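Local coordinates for peptidoglycan glycosyltransferase (Atopobium parvulum, PDB 4OVD), which belongs to the penicillin-binding proteins, pairing a transpeptidase domain with a dimerisation domain, at residues A[150-155]-A[176-181]; A[60-63]-A[69-72]. All coordinates share one frame; numbering follows the deposited sequence.

Contact 1 (A[150-155]-A[176-181])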
loop_
_atom_site.group_PDB
_atom_site.type_symbol
_atom_site.label_atom_id
_atom_site.label_comp_id
_atom_site.label_asym_id
_atom_site.label_seq_id
_atom_site.Cartn_x
_atom_site.Cartn_y
_atom_site.Cartn_z
ATOM N N THR A 150 24.486 -14.369 21.383
ATOM C CA THR A 150 24.462 -14.290 19.924
ATOM C C THR A 150 23.932 -12.913 19.590
ATOM O O THR A 150 23.189 -12.328 20.358
ATOM C CB THR A 150 23.493 -15.315 19.250
ATOM O OG1 THR A 150 22.141 -14.994 19.570
ATOM C CG2 THR A 150 23.768 -16.774 19.684
ATOM N N LYS A 151 24.294 -12.372 18.454
ATOM C CA LYS A 151 23.672 -11.108 18.054
ATOM C C LYS A 151 23.472 -11.124 16.583
ATOM O O LYS A 151 24.192 -11.829 15.876
ATOM C CB LYS A 151 24.533 -9.909 18.425
ATOM C CG LYS A 151 25.926 -9.849 17.813
ATOM C CD LYS A 151 26.352 -8.385 17.751
ATOM C CE LYS A 151 27.765 -8.155 17.236
ATOM N NZ LYS A 151 28.762 -8.797 18.140
ATOM N N ARG A 152 22.488 -10.370 16.117
ATOM C CA ARG A 152 22.277 -10.191 14.719
ATOM C C ARG A 152 23.204 -9.140 14.206
ATOM O O ARG A 152 23.496 -8.161 14.885
ATOM C CB ARG A 152 20.896 -9.613 14.402
ATOM C CG ARG A 152 19.763 -10.571 14.427
ATOM C CD ARG A 152 19.940 -11.637 13.392
ATOM N NE ARG A 152 18.649 -12.043 12.915
ATOM C CZ ARG A 152 18.410 -13.155 12.257
ATOM N NH1 ARG A 152 17.172 -13.400 11.867
ATOM N NH2 ARG A 152 19.380 -14.052 12.051
ATOM N N VAL A 153 23.588 -9.325 12.965
ATOM C CA VAL A 153 24.398 -8.394 12.268
ATOM C C VAL A 153 23.594 -8.111 10.998
ATOM O O VAL A 153 23.049 -9.066 10.388
ATOM C CB VAL A 153 25.743 -8.999 11.852
ATOM C CG1 VAL A 153 26.573 -7.939 11.149
ATOM C CG2 VAL A 153 26.500 -9.544 13.059
ATOM N N TYR A 154 23.477 -6.825 10.701
ATOM C CA TYR A 154 22.765 -6.293 9.557
ATOM C C TYR A 154 23.782 -5.653 8.676
ATOM O O TYR A 154 24.241 -4.556 8.919
ATOM C CB TYR A 154 21.747 -5.259 9.979
ATOM C CG TYR A 154 20.756 -5.788 10.933
ATOM C CD1 TYR A 154 19.705 -6.542 10.502
ATOM C CD2 TYR A 154 20.874 -5.540 12.263
ATOM C CE1 TYR A 154 18.802 -7.044 11.382
ATOM C CE2 TYR A 154 19.975 -6.029 13.144
ATOM C CZ TYR A 154 18.944 -6.777 12.687
ATOM O OH TYR A 154 18.046 -7.268 13.556
ATOM N N PRO A 155 24.152 -6.467 7.599
ATOM C CA PRO A 155 25.235 -5.920 6.790
ATOM C C PRO A 155 24.980 -4.645 6.032
ATOM O O PRO A 155 25.953 -4.003 5.677
ATOM C CB PRO A 155 25.474 -7.003 5.755
ATOM C CG PRO A 155 25.129 -8.237 6.434
ATOM C CD PRO A 155 23.855 -7.871 7.031
ATOM N N GLY A 176 9.005 -5.663 13.248
ATOM C CA GLY A 176 9.173 -6.121 11.880
ATOM C C GLY A 176 9.041 -7.611 11.686
ATOM O O GLY A 176 8.265 -8.290 12.366
ATOM N N LEU A 177 9.786 -8.116 10.736
ATOM C CA LEU A 177 9.766 -9.557 10.363
ATOM C C LEU A 177 10.456 -10.452 11.420
ATOM O O LEU A 177 10.018 -11.605 11.668
ATOM C CB LEU A 177 10.356 -9.762 8.976
ATOM C CG LEU A 177 9.583 -9.176 7.797
ATOM C CD1 LEU A 177 10.307 -9.522 6.526
ATOM C CD2 LEU A 177 8.202 -9.769 7.746
ATOM N N GLU A 178 11.421 -9.877 12.122
ATOM C CA GLU A 178 12.077 -10.589 13.226
ATOM C C GLU A 178 11.032 -11.021 14.235
ATOM O O GLU A 178 11.101 -12.125 14.773
ATOM C CB GLU A 178 13.130 -9.703 13.851
ATOM C CG GLU A 178 14.333 -9.477 12.977
ATOM C CD GLU A 178 15.372 -10.621 12.943
ATOM O OE1 GLU A 178 15.068 -11.771 13.294
ATOM O OE2 GLU A 178 16.540 -10.341 12.565
ATOM N N TYR A 179 10.055 -10.137 14.482
ATOM C CA TYR A 179 8.962 -10.418 15.381
ATOM C C TYR A 179 7.905 -11.288 14.715
ATOM O O TYR A 179 7.455 -12.300 15.256
ATOM C CB TYR A 179 8.269 -9.128 15.924
ATOM C CG TYR A 179 7.035 -9.439 16.770
ATOM C CD1 TYR A 179 7.153 -9.918 18.077
ATOM C CD2 TYR A 179 5.793 -9.327 16.251
ATOM C CE1 TYR A 179 6.029 -10.263 18.843
ATOM C CE2 TYR A 179 4.669 -9.657 16.983
ATOM C CZ TYR A 179 4.796 -10.123 18.280
ATOM O OH TYR A 179 3.648 -10.395 18.994
ATOM N N TYR A 180 7.495 -10.897 13.537
ATOM C CA TYR A 180 6.390 -11.608 12.853
ATOM C C TYR A 180 6.707 -13.103 12.673
ATOM O O TYR A 180 5.854 -13.958 12.931
ATOM C CB TYR A 180 6.047 -10.962 11.505
ATOM C CG TYR A 180 4.752 -11.416 10.961
ATOM C CD1 TYR A 180 3.612 -10.809 11.375
ATOM C CD2 TYR A 180 4.657 -12.480 10.095
ATOM C CE1 TYR A 180 2.387 -11.198 10.962
ATOM C CE2 TYR A 180 3.416 -12.914 9.674
ATOM C CZ TYR A 180 2.296 -12.236 10.109
ATOM O OH TYR A 180 1.040 -12.533 9.776
ATOM N N TYR A 181 7.925 -13.404 12.297
ATOM C CA TYR A 181 8.342 -14.781 12.080
ATOM C C TYR A 181 9.325 -15.266 13.174
ATOM O O TYR A 181 10.216 -16.110 12.932
ATOM C CB TYR A 181 9.005 -14.924 10.700
ATOM C CG TYR A 181 8.036 -14.754 9.525
ATOM C CD1 TYR A 181 7.073 -15.728 9.267
ATOM C CD2 TYR A 181 8.081 -13.627 8.688
ATOM C CE1 TYR A 181 6.208 -15.608 8.188
ATOM C CE2 TYR A 181 7.228 -13.506 7.590
ATOM C CZ TYR A 181 6.268 -14.496 7.369
ATOM O OH TYR A 181 5.407 -14.451 6.294
#

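Contact 2 (A[60-63]-A[69-72])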
loop_
_atom_site.group_PDB
_atom_site.type_symbol
_atom_site.label_atom_id
_atom_site.label_comp_id
_atom_site.label_asym_id
_atom_site.label_seq_id
_atom_site.Cartn_x
_atom_site.Cartn_y
_atom_site.Cartn_z
ATOM N N GLY A 60 17.558 -18.007 12.482
ATOM C CA GLY A 60 17.559 -18.193 11.037
ATOM C C GLY A 60 18.031 -16.928 10.327
ATOM O O GLY A 60 17.870 -15.819 10.810
ATOM N N THR A 61 18.597 -17.126 9.148
ATOM C CA THR A 61 19.148 -16.079 8.346
ATOM C C THR A 61 18.000 -15.508 7.480
ATOM O O THR A 61 17.054 -16.222 7.129
ATOM C CB THR A 61 20.302 -16.658 7.503
ATOM O OG1 THR A 61 21.379 -17.010 8.371
ATOM C CG2 THR A 61 20.831 -15.652 6.451
ATOM N N ILE A 62 18.072 -14.214 7.198
ATOM C CA ILE A 62 17.080 -13.538 6.361
ATOM C C ILE A 62 17.812 -13.097 5.099
ATOM O O ILE A 62 18.776 -12.344 5.194
ATOM C CB ILE A 62 16.401 -12.325 7.059
ATOM C CG1 ILE A 62 15.723 -12.802 8.356
ATOM C CG2 ILE A 62 15.424 -11.672 6.075
ATOM C CD1 ILE A 62 15.001 -11.788 9.200
ATOM N N TYR A 63 17.391 -13.650 3.949
ATOM C CA TYR A 63 17.933 -13.323 2.652
ATOM C C TYR A 63 16.996 -12.422 1.865
ATOM O O TYR A 63 15.793 -12.499 2.028
ATOM C CB TYR A 63 18.066 -14.601 1.823
ATOM C CG TYR A 63 19.015 -15.628 2.398
ATOM C CD1 TYR A 63 20.392 -15.557 2.189
ATOM C CD2 TYR A 63 18.528 -16.684 3.130
ATOM C CE1 TYR A 63 21.251 -16.514 2.736
ATOM C CE2 TYR A 63 19.356 -17.625 3.687
ATOM C CZ TYR A 63 20.714 -17.572 3.462
ATOM O OH TYR A 63 21.485 -18.593 4.038
ATOM N N VAL A 69 22.496 -11.371 2.182
ATOM C CA VAL A 69 22.214 -11.622 3.590
ATOM C C VAL A 69 21.805 -10.278 4.173
ATOM O O VAL A 69 22.536 -9.273 4.024
ATOM C CB VAL A 69 23.419 -12.256 4.354
ATOM C CG1 VAL A 69 23.157 -12.353 5.858
ATOM C CG2 VAL A 69 23.733 -13.642 3.789
ATOM N N LEU A 70 20.616 -10.249 4.787
ATOM C CA LEU A 70 20.131 -9.012 5.343
ATOM C C LEU A 70 20.356 -9.087 6.813
ATOM O O LEU A 70 20.751 -8.116 7.421
ATOM C CB LEU A 70 18.664 -8.794 5.000
ATOM C CG LEU A 70 18.288 -8.750 3.530
ATOM C CD1 LEU A 70 16.805 -8.461 3.377
ATOM C CD2 LEU A 70 19.116 -7.723 2.757
ATOM N N ALA A 71 20.142 -10.274 7.383
ATOM C CA ALA A 71 20.363 -10.490 8.792
ATOM C C ALA A 71 20.870 -11.896 9.075
ATOM O O ALA A 71 20.368 -12.889 8.552
ATOM C CB ALA A 71 19.087 -10.238 9.557
HETATM N N MSE A 72 21.822 -11.986 9.983
HETATM C CA MSE A 72 22.415 -13.269 10.340
HETATM C C MSE A 72 22.878 -13.159 11.742
HETATM O O MSE A 72 23.248 -12.063 12.182
HETATM C CB MSE A 72 23.631 -13.544 9.492
HETATM C CG MSE A 72 24.415 -12.240 9.262
HETATM SE SE MSE A 72 26.350 -12.502 9.512
HETATM C CE MSE A 72 26.889 -11.242 8.081
#

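Contact 1 (A[150-155]-A[176-181])
Arg152 and Glu178 meet in a buried salt bridge that makes up most of the contact between 150-155 and 176-181. The guanidinium presents its NE-NH1 side to the carboxylate, so two nitrogens engage two oxygens. Arg152 NE gives the shortest bond, 2.7 Å to Glu178 OE2, landing on the syn lone pair and lying close to the guanidinium plane. Beside it, Arg152 NH1 donates to Glu178 OE1 at 3.0 Å with an N-H...O angle of 155°; a second, weak bond runs from the same NH1 to OE2. The pairing is not flat, since the guanidinium and carboxylate planes are turned 48° from one another.

The two side chains approach from opposite directions, bridging a 10.3 Å separation of the Arg152 and Glu178 CA atoms. Arg152 is bent at chi2 and chi3, which turns its NE-NH1 side toward the acid. The bridge thereby ties an edge strand of a mixed sheet, 151-153, to the short helix 176-180, all within the dimerisation-domain family region of this penicillin-binding protein.

Further polar partners hold both ions: Arg152 NH2 bonds to Gly60 O, and Glu178 OE1 forms another salt bridge with Arg59 NE. Two arginines around one buried carboxylate would be expected to stabilise its anionic form.

Packing adds little. Tyr154 brings its hydroxyl end near the acid, OH standing 3.6 Å from Glu178 OE2, with ring and carboxylate planes almost perpendicular at 86°. Around the bridge, Leu185 touches both Arg152 and Glu178, as does Ile62.

Contact 2 (A[60-63]-A[69-72])
Tyr63 and Val69 lie side by side and point the same way, with Tyr63 CE1 3.9 Å from Val69 CG2. They form a non-hydrogen-bonded antiparallel pair. The Thr61 methyl also packs here: CG2, placed anti to the backbone N (OG1 at chi1 -68°), sits 3.5 Å above one face of the Tyr63 ring, toward the rim. The same methyl, Thr61 CG2, reaches Val69 CG1 at 4.1 Å, the two side chains crossing at about a right angle.

Ile62 and Ala71 turn to the other face as a hydrogen-bonded pair, their CB atoms 4.2 Å apart. Leu70 also faces Ile62, and its CD1 lies near Ile62 CG2. Two residues, Leu70 and Ala71, thus stand against one, which defines a classic beta bulge in the hairpin of strands 62-63 and 69-74.

The backbone bonds confirm this register. Ile62 N donates to Ala71 O at 3.0 Å, nearly straight at 170°. Ile62 O receives two N-H groups, a 2.8 Å bond from Leu70 N and a weak 3.3 Å bond from Ala71 N. A CA-H...O contact from Thr61 to Ala71 O supplements them.

Chemically, the hairpin is held by main-chain bonds and apolar side-chain packing. Ile62 O accepts both N-H groups of the bulge, one of them weakly, consistent with the extra residue being accommodated without leaving either N-H lacking an acceptor.

Overall arrangement
Contacts 1 and 2 are neighbours, with centres about 8 Å apart, and follow one another along the chain: the 60-63/69-72 hairpin closes before 150-155 begins. Strand 151-153 then lies antiparallel against strand 69-74 in the same sheet, and Val153 N comes within 2.9 Å of Met72 O as a probable hydrogen bond. A second connection runs through Arg152, with Arg152 NH2 lying 2.6 Å from Gly60 O. The Pro155 ring also packs near Leu70 O. Both contacts lie on the same side of the chain's centre, about 23 Å and 25 Å from it measured to their own centres, and belong to the dimerisation-domain family region.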